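Local coordinates for protein leucyl-trna synthetase (PDB 5FOC) that probably deacylates mischarged tRNA as the editing domain of a class I leucyl-tRNA synthetase, the enzyme that attaches leucine to its tRNA, at residues Asn144-Gln156 / Ile176-Leu190. The protein carries 2 engineered substitutions. Residues are numbered along the deposited sequence; the frame is centred on the assembly and turned at random.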
loop_
_atom_site.group_PDB
_atom_site.type_symbol
_atom_site.label_atom_id
_atom_site.label_comp_id
_atom_site.label_asym_id
_atom_site.label_seq_id
_atom_site.Cartn_x
_atom_site.Cartn_y
_atom_site.Cartn_z
ATOM N N ASN A 144 1.305 10.613 -9.142
ATOM C CA ASN A 144 1.753 10.946 -10.474
ATOM C C ASN A 144 2.183 9.755 -11.317
ATOM O O ASN A 144 2.595 9.941 -12.464
ATOM C CB ASN A 144 2.905 11.966 -10.329
ATOM C CG ASN A 144 2.405 13.291 -9.764
ATOM O OD1 ASN A 144 1.338 13.737 -10.135
ATOM N ND2 ASN A 144 3.146 13.901 -8.874
ATOM N N GLU A 145 2.136 8.552 -10.747
ATOM C CA GLU A 145 2.651 7.340 -11.398
ATOM C C GLU A 145 1.519 6.345 -11.602
ATOM O O GLU A 145 0.505 6.345 -10.857
ATOM C CB GLU A 145 3.749 6.711 -10.541
ATOM C CG GLU A 145 4.909 7.662 -10.249
ATOM C CD GLU A 145 5.799 7.978 -11.429
ATOM O OE1 GLU A 145 5.732 7.326 -12.481
ATOM O OE2 GLU A 145 6.596 8.924 -11.290
ATOM N N TYR A 146 1.688 5.512 -12.602
ATOM C CA TYR A 146 0.798 4.420 -12.896
ATOM C C TYR A 146 0.919 3.229 -11.952
ATOM O O TYR A 146 1.997 2.796 -11.569
ATOM C CB TYR A 146 1.019 3.936 -14.315
ATOM C CG TYR A 146 0.469 4.849 -15.363
ATOM C CD1 TYR A 146 -0.905 4.962 -15.528
ATOM C CD2 TYR A 146 1.281 5.554 -16.229
ATOM C CE1 TYR A 146 -1.433 5.798 -16.488
ATOM C CE2 TYR A 146 0.765 6.377 -17.214
ATOM C CZ TYR A 146 -0.625 6.473 -17.333
ATOM O OH TYR A 146 -1.126 7.271 -18.307
ATOM N N TYR A 147 -0.223 2.673 -11.585
ATOM C CA TYR A 147 -0.266 1.422 -10.851
ATOM C C TYR A 147 -0.978 0.379 -11.679
ATOM O O TYR A 147 -1.912 0.700 -12.432
ATOM C CB TYR A 147 -0.876 1.598 -9.448
ATOM C CG TYR A 147 0.035 2.380 -8.546
ATOM C CD1 TYR A 147 0.087 3.770 -8.609
ATOM C CD2 TYR A 147 0.938 1.724 -7.692
ATOM C CE1 TYR A 147 0.954 4.492 -7.813
ATOM C CE2 TYR A 147 1.765 2.440 -6.867
ATOM C CZ TYR A 147 1.811 3.813 -6.946
ATOM O OH TYR A 147 2.692 4.530 -6.166
ATOM N N TYR A 148 -0.594 -0.875 -11.497
ATOM C CA TYR A 148 -1.113 -1.983 -12.253
ATOM C C TYR A 148 -2.040 -2.838 -11.396
ATOM O O TYR A 148 -1.843 -3.003 -10.228
ATOM C CB TYR A 148 0.072 -2.850 -12.801
ATOM C CG TYR A 148 0.800 -2.130 -13.900
ATOM C CD1 TYR A 148 1.620 -1.029 -13.609
ATOM C CD2 TYR A 148 0.692 -2.533 -15.228
ATOM C CE1 TYR A 148 2.310 -0.356 -14.613
ATOM C CE2 TYR A 148 1.415 -1.886 -16.241
ATOM C CZ TYR A 148 2.206 -0.794 -15.925
ATOM O OH TYR A 148 2.911 -0.122 -16.905
ATOM N N LEU A 149 -3.083 -3.363 -12.051
ATOM C CA LEU A 149 -4.021 -4.287 -11.411
ATOM C C LEU A 149 -3.786 -5.646 -12.065
ATOM O O LEU A 149 -3.844 -5.748 -13.284
ATOM C CB LEU A 149 -5.514 -3.862 -11.648
ATOM C CG LEU A 149 -5.950 -2.710 -10.762
ATOM C CD1 LEU A 149 -5.221 -1.410 -10.972
ATOM C CD2 LEU A 149 -7.429 -2.517 -11.067
ATOM N N THR A 150 -3.579 -6.668 -11.225
ATOM C CA THR A 150 -3.308 -8.030 -11.653
ATOM C C THR A 150 -3.805 -9.042 -10.600
ATOM O O THR A 150 -3.819 -8.753 -9.377
ATOM C CB THR A 150 -1.793 -8.246 -11.904
ATOM O OG1 THR A 150 -1.663 -9.421 -12.682
ATOM C CG2 THR A 150 -1.052 -8.383 -10.631
ATOM N N LEU A 151 -4.227 -10.202 -11.072
ATOM C CA LEU A 151 -4.803 -11.229 -10.225
ATOM C C LEU A 151 -3.712 -12.072 -9.574
ATOM O O LEU A 151 -2.683 -12.341 -10.242
ATOM C CB LEU A 151 -5.756 -12.114 -11.041
ATOM C CG LEU A 151 -7.154 -11.545 -11.453
ATOM C CD1 LEU A 151 -7.756 -12.376 -12.558
ATOM C CD2 LEU A 151 -7.992 -11.556 -10.197
ATOM N N GLY A 152 -3.855 -12.434 -8.317
ATOM C CA GLY A 152 -2.832 -13.251 -7.660
ATOM C C GLY A 152 -3.404 -14.098 -6.564
ATOM O O GLY A 152 -4.642 -14.077 -6.284
ATOM N N PHE A 153 -2.503 -14.798 -5.912
ATOM C CA PHE A 153 -2.847 -15.788 -4.928
ATOM C C PHE A 153 -2.906 -15.188 -3.534
ATOM O O PHE A 153 -2.175 -14.237 -3.204
ATOM C CB PHE A 153 -1.792 -16.894 -4.928
ATOM C CG PHE A 153 -1.587 -17.552 -6.283
ATOM C CD1 PHE A 153 -2.544 -18.433 -6.770
ATOM C CD2 PHE A 153 -0.465 -17.290 -7.058
ATOM C CE1 PHE A 153 -2.426 -19.033 -7.995
ATOM C CE2 PHE A 153 -0.305 -17.925 -8.298
ATOM C CZ PHE A 153 -1.289 -18.790 -8.772
ATOM N N ASP A 154 -3.759 -15.799 -2.707
ATOM C CA ASP A 154 -3.929 -15.375 -1.323
ATOM C C ASP A 154 -2.803 -15.865 -0.444
ATOM O O ASP A 154 -2.493 -15.221 0.558
ATOM C CB ASP A 154 -5.283 -15.847 -0.758
ATOM C CG ASP A 154 -5.692 -15.079 0.495
ATOM O OD1 ASP A 154 -5.825 -13.826 0.426
ATOM O OD2 ASP A 154 -5.864 -15.733 1.548
ATOM N N LYS A 155 -2.225 -17.009 -0.829
ATOM C CA LYS A 155 -1.098 -17.649 -0.157
ATOM C C LYS A 155 -0.031 -17.927 -1.212
ATOM O O LYS A 155 -0.370 -18.292 -2.328
ATOM C CB LYS A 155 -1.586 -18.963 0.448
ATOM C CG LYS A 155 -0.559 -19.681 1.291
ATOM C CD LYS A 155 -1.204 -20.694 2.226
ATOM C CE LYS A 155 -1.906 -21.797 1.466
ATOM N NZ LYS A 155 -2.080 -22.968 2.353
ATOM N N GLN A 156 1.245 -17.751 -0.872
ATOM C CA GLN A 156 2.314 -17.835 -1.873
ATOM C C GLN A 156 2.877 -19.235 -1.954
ATOM O O GLN A 156 2.099 -20.175 -2.122
ATOM C CB GLN A 156 3.398 -16.779 -1.646
ATOM C CG GLN A 156 4.523 -17.102 -0.681
ATOM C CD GLN A 156 5.545 -15.975 -0.640
ATOM O OE1 GLN A 156 5.356 -14.988 0.052
ATOM N NE2 GLN A 156 6.650 -16.128 -1.378
ATOM N N ILE A 176 -8.128 -16.560 -13.839
ATOM C CA ILE A 176 -9.427 -16.119 -13.358
ATOM C C ILE A 176 -10.010 -17.157 -12.395
ATOM O O ILE A 176 -10.654 -16.791 -11.383
ATOM C CB ILE A 176 -10.349 -15.812 -14.559
ATOM C CG1 ILE A 176 -9.860 -14.576 -15.336
ATOM C CG2 ILE A 176 -11.741 -15.469 -14.082
ATOM C CD1 ILE A 176 -10.510 -14.382 -16.705
ATOM N N ASN A 177 -9.848 -18.444 -12.717
ATOM C CA ASN A 177 -10.364 -19.521 -11.877
ATOM C C ASN A 177 -9.570 -19.864 -10.626
ATOM O O ASN A 177 -10.067 -20.615 -9.756
ATOM C CB ASN A 177 -10.555 -20.774 -12.723
ATOM C CG ASN A 177 -11.596 -20.572 -13.820
ATOM O OD1 ASN A 177 -12.459 -19.742 -13.683
ATOM N ND2 ASN A 177 -11.489 -21.323 -14.914
ATOM N N SER A 178 -8.336 -19.350 -10.526
ATOM C CA SER A 178 -7.467 -19.773 -9.451
ATOM C C SER A 178 -6.993 -18.675 -8.492
ATOM O O SER A 178 -6.564 -18.978 -7.373
ATOM C CB SER A 178 -6.262 -20.457 -10.040
ATOM O OG SER A 178 -6.606 -21.494 -10.929
ATOM N N CYS A 179 -7.065 -17.420 -8.918
ATOM C CA CYS A 179 -6.466 -16.298 -8.203
ATOM C C CYS A 179 -7.574 -15.433 -7.581
ATOM O O CYS A 179 -8.334 -14.741 -8.319
ATOM C CB CYS A 179 -5.643 -15.468 -9.170
ATOM S SG CYS A 179 -4.229 -16.362 -9.813
ATOM N N PRO A 180 -7.692 -15.459 -6.242
ATOM C CA PRO A 180 -8.903 -14.786 -5.649
ATOM C C PRO A 180 -8.763 -13.303 -5.424
ATOM O O PRO A 180 -9.744 -12.649 -5.047
ATOM C CB PRO A 180 -9.027 -15.475 -4.294
ATOM C CG PRO A 180 -7.609 -15.801 -3.942
ATOM C CD PRO A 180 -7.011 -16.288 -5.229
ATOM N N ASN A 181 -7.571 -12.734 -5.591
ATOM C CA ASN A 181 -7.302 -11.337 -5.229
ATOM C C ASN A 181 -6.896 -10.522 -6.429
ATOM O O ASN A 181 -6.093 -11.009 -7.273
ATOM C CB ASN A 181 -6.169 -11.267 -4.170
ATOM C CG ASN A 181 -6.512 -12.019 -2.905
ATOM O OD1 ASN A 181 -7.698 -12.246 -2.624
ATOM N ND2 ASN A 181 -5.516 -12.427 -2.139
ATOM N N ILE A 182 -7.453 -9.315 -6.547
ATOM C CA ILE A 182 -6.983 -8.313 -7.460
ATOM C C ILE A 182 -5.962 -7.512 -6.689
ATOM O O ILE A 182 -6.304 -6.792 -5.797
ATOM C CB ILE A 182 -8.095 -7.393 -7.978
ATOM C CG1 ILE A 182 -9.074 -8.201 -8.803
ATOM C CG2 ILE A 182 -7.517 -6.272 -8.803
ATOM C CD1 ILE A 182 -10.426 -7.552 -8.947
ATOM N N TYR A 183 -4.664 -7.618 -7.072
ATOM C CA TYR A 183 -3.642 -6.777 -6.493
ATOM C C TYR A 183 -3.335 -5.515 -7.258
ATOM O O TYR A 183 -3.367 -5.515 -8.471
ATOM C CB TYR A 183 -2.346 -7.594 -6.341
ATOM C CG TYR A 183 -2.404 -8.718 -5.329
ATOM C CD1 TYR A 183 -2.871 -8.497 -4.015
ATOM C CD2 TYR A 183 -2.050 -10.040 -5.668
ATOM C CE1 TYR A 183 -2.912 -9.521 -3.075
ATOM C CE2 TYR A 183 -2.105 -11.073 -4.729
ATOM C CZ TYR A 183 -2.527 -10.819 -3.427
ATOM O OH TYR A 183 -2.636 -11.759 -2.438
ATOM N N VAL A 184 -3.097 -4.430 -6.521
ATOM C CA VAL A 184 -2.676 -3.176 -7.083
ATOM C C VAL A 184 -1.211 -2.968 -6.644
ATOM O O VAL A 184 -0.890 -3.024 -5.438
ATOM C CB VAL A 184 -3.482 -1.964 -6.571
ATOM C CG1 VAL A 184 -3.114 -0.726 -7.338
ATOM C CG2 VAL A 184 -4.996 -2.231 -6.729
ATOM N N CYS A 185 -0.369 -2.677 -7.625
ATOM C CA CYS A 185 1.105 -2.586 -7.362
ATOM C C CYS A 185 1.798 -1.912 -8.529
ATOM O O CYS A 185 1.268 -1.795 -9.618
ATOM C CB CYS A 185 1.651 -3.973 -7.138
ATOM S SG CYS A 185 1.405 -5.116 -8.516
ATOM N N SER A 186 3.055 -1.526 -8.280
ATOM C CA SER A 186 3.861 -0.906 -9.298
ATOM C C SER A 186 4.334 -1.938 -10.373
ATOM O O SER A 186 4.391 -3.150 -10.152
ATOM C CB SER A 186 5.109 -0.279 -8.643
ATOM O OG SER A 186 5.892 -1.281 -8.005
ATOM N N GLU A 187 4.662 -1.389 -11.540
ATOM C CA GLU A 187 5.312 -2.156 -12.595
ATOM C C GLU A 187 6.567 -2.838 -12.066
ATOM O O GLU A 187 6.757 -4.045 -12.274
ATOM C CB GLU A 187 5.708 -1.249 -13.757
ATOM C CG GLU A 187 6.192 -2.016 -14.973
ATOM C CD GLU A 187 6.638 -1.117 -16.088
ATOM O OE1 GLU A 187 6.714 0.109 -15.899
ATOM O OE2 GLU A 187 6.934 -1.652 -17.159
ATOM N N ASN A 188 7.367 -2.057 -11.358
ATOM C CA ASN A 188 8.606 -2.557 -10.712
ATOM C C ASN A 188 8.425 -3.873 -9.981
ATOM O O ASN A 188 9.272 -4.741 -10.029
ATOM C CB ASN A 188 9.144 -1.530 -9.715
ATOM C CG ASN A 188 10.337 -2.034 -8.942
ATOM O OD1 ASN A 188 11.460 -2.120 -9.534
ATOM N ND2 ASN A 188 10.176 -2.392 -7.686
ATOM N N SER A 189 7.330 -4.016 -9.243
ATOM C CA SER A 189 7.145 -5.214 -8.428
ATOM C C SER A 189 6.734 -6.466 -9.196
ATOM O O SER A 189 6.817 -7.544 -8.664
ATOM C CB SER A 189 6.150 -4.941 -7.297
ATOM O OG SER A 189 4.858 -4.702 -7.808
ATOM N N LEU A 190 6.272 -6.342 -10.428
ATOM C CA LEU A 190 5.498 -7.427 -11.046
ATOM C C LEU A 190 6.241 -8.742 -11.187
ATOM O O LEU A 190 5.822 -9.771 -10.678
ATOM C CB LEU A 190 4.915 -6.983 -12.379
ATOM C CG LEU A 190 3.750 -5.960 -12.321
ATOM C CD1 LEU A 190 3.447 -5.477 -13.723
ATOM C CD2 LEU A 190 2.471 -6.499 -11.652
HETATM O O HOH W 1 4.322 1.414 -12.011
HETATM O O HOH W 2 4.765 2.241 -15.212
HETATM O O HOH W 3 -8.459 -14.087 -0.763
#
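Strands 146-152 and 181-185 pair antiparallel through six N-H...O bonds, two each for the hydrogen-bonded pairs Y148-C185, T150-Y183 and G152-N181, with axes 4.5 Å apart and N-to-C directions 147° from one another. In the non-hydrogen-bonded pairs between them, L149 with V184 and L151 with I182, the aliphatic groups share one face: L149 CG meets V184 CG2 at 4.2 Å, the two side chains running alongside each other, while L151 CD2 packs on I182 CG1 at 3.8 Å. L151 also reaches back to helix 172-178, its CD1 against I176 CG1.

On the T150 face, the Y183 ring passes along the G152 backbone. With CG anti to the carbonyl carbon, the ring reaches along the sheet and Y183 OH donates to F153 O at 2.6 Å; the oxygen lies in the plane of the Y183 ring, at its edge, while the hydroxyl stands above the carbonyl plane and not on a lone pair. N181 ND2 gives one hydrogen to Y183 OH and the other, nearly straight, to D154 OD1 at 2.9 Å, both nearly in its amide plane; D154 uses its anti lone pair, with the carboxylate turned 79° from the amide. K12 forms a salt bridge to that same oxygen.

This pair belongs to the large mixed sheet of the editing domain: strand 120-127 runs parallel to 181-185 on its other edge, and strand 216-219 flanks 146-152. Just past the helix end, C179 SG sits over one face of the F153 ring, 4.0 Å from its centroid and 24° off the normal, a sulfur-aromatic contact. At the opposite end, Y148 and E187 point the same way, Y148 CE1 lying 3.6 Å from E187 CB, and a water bridges Y146 O and E187 N.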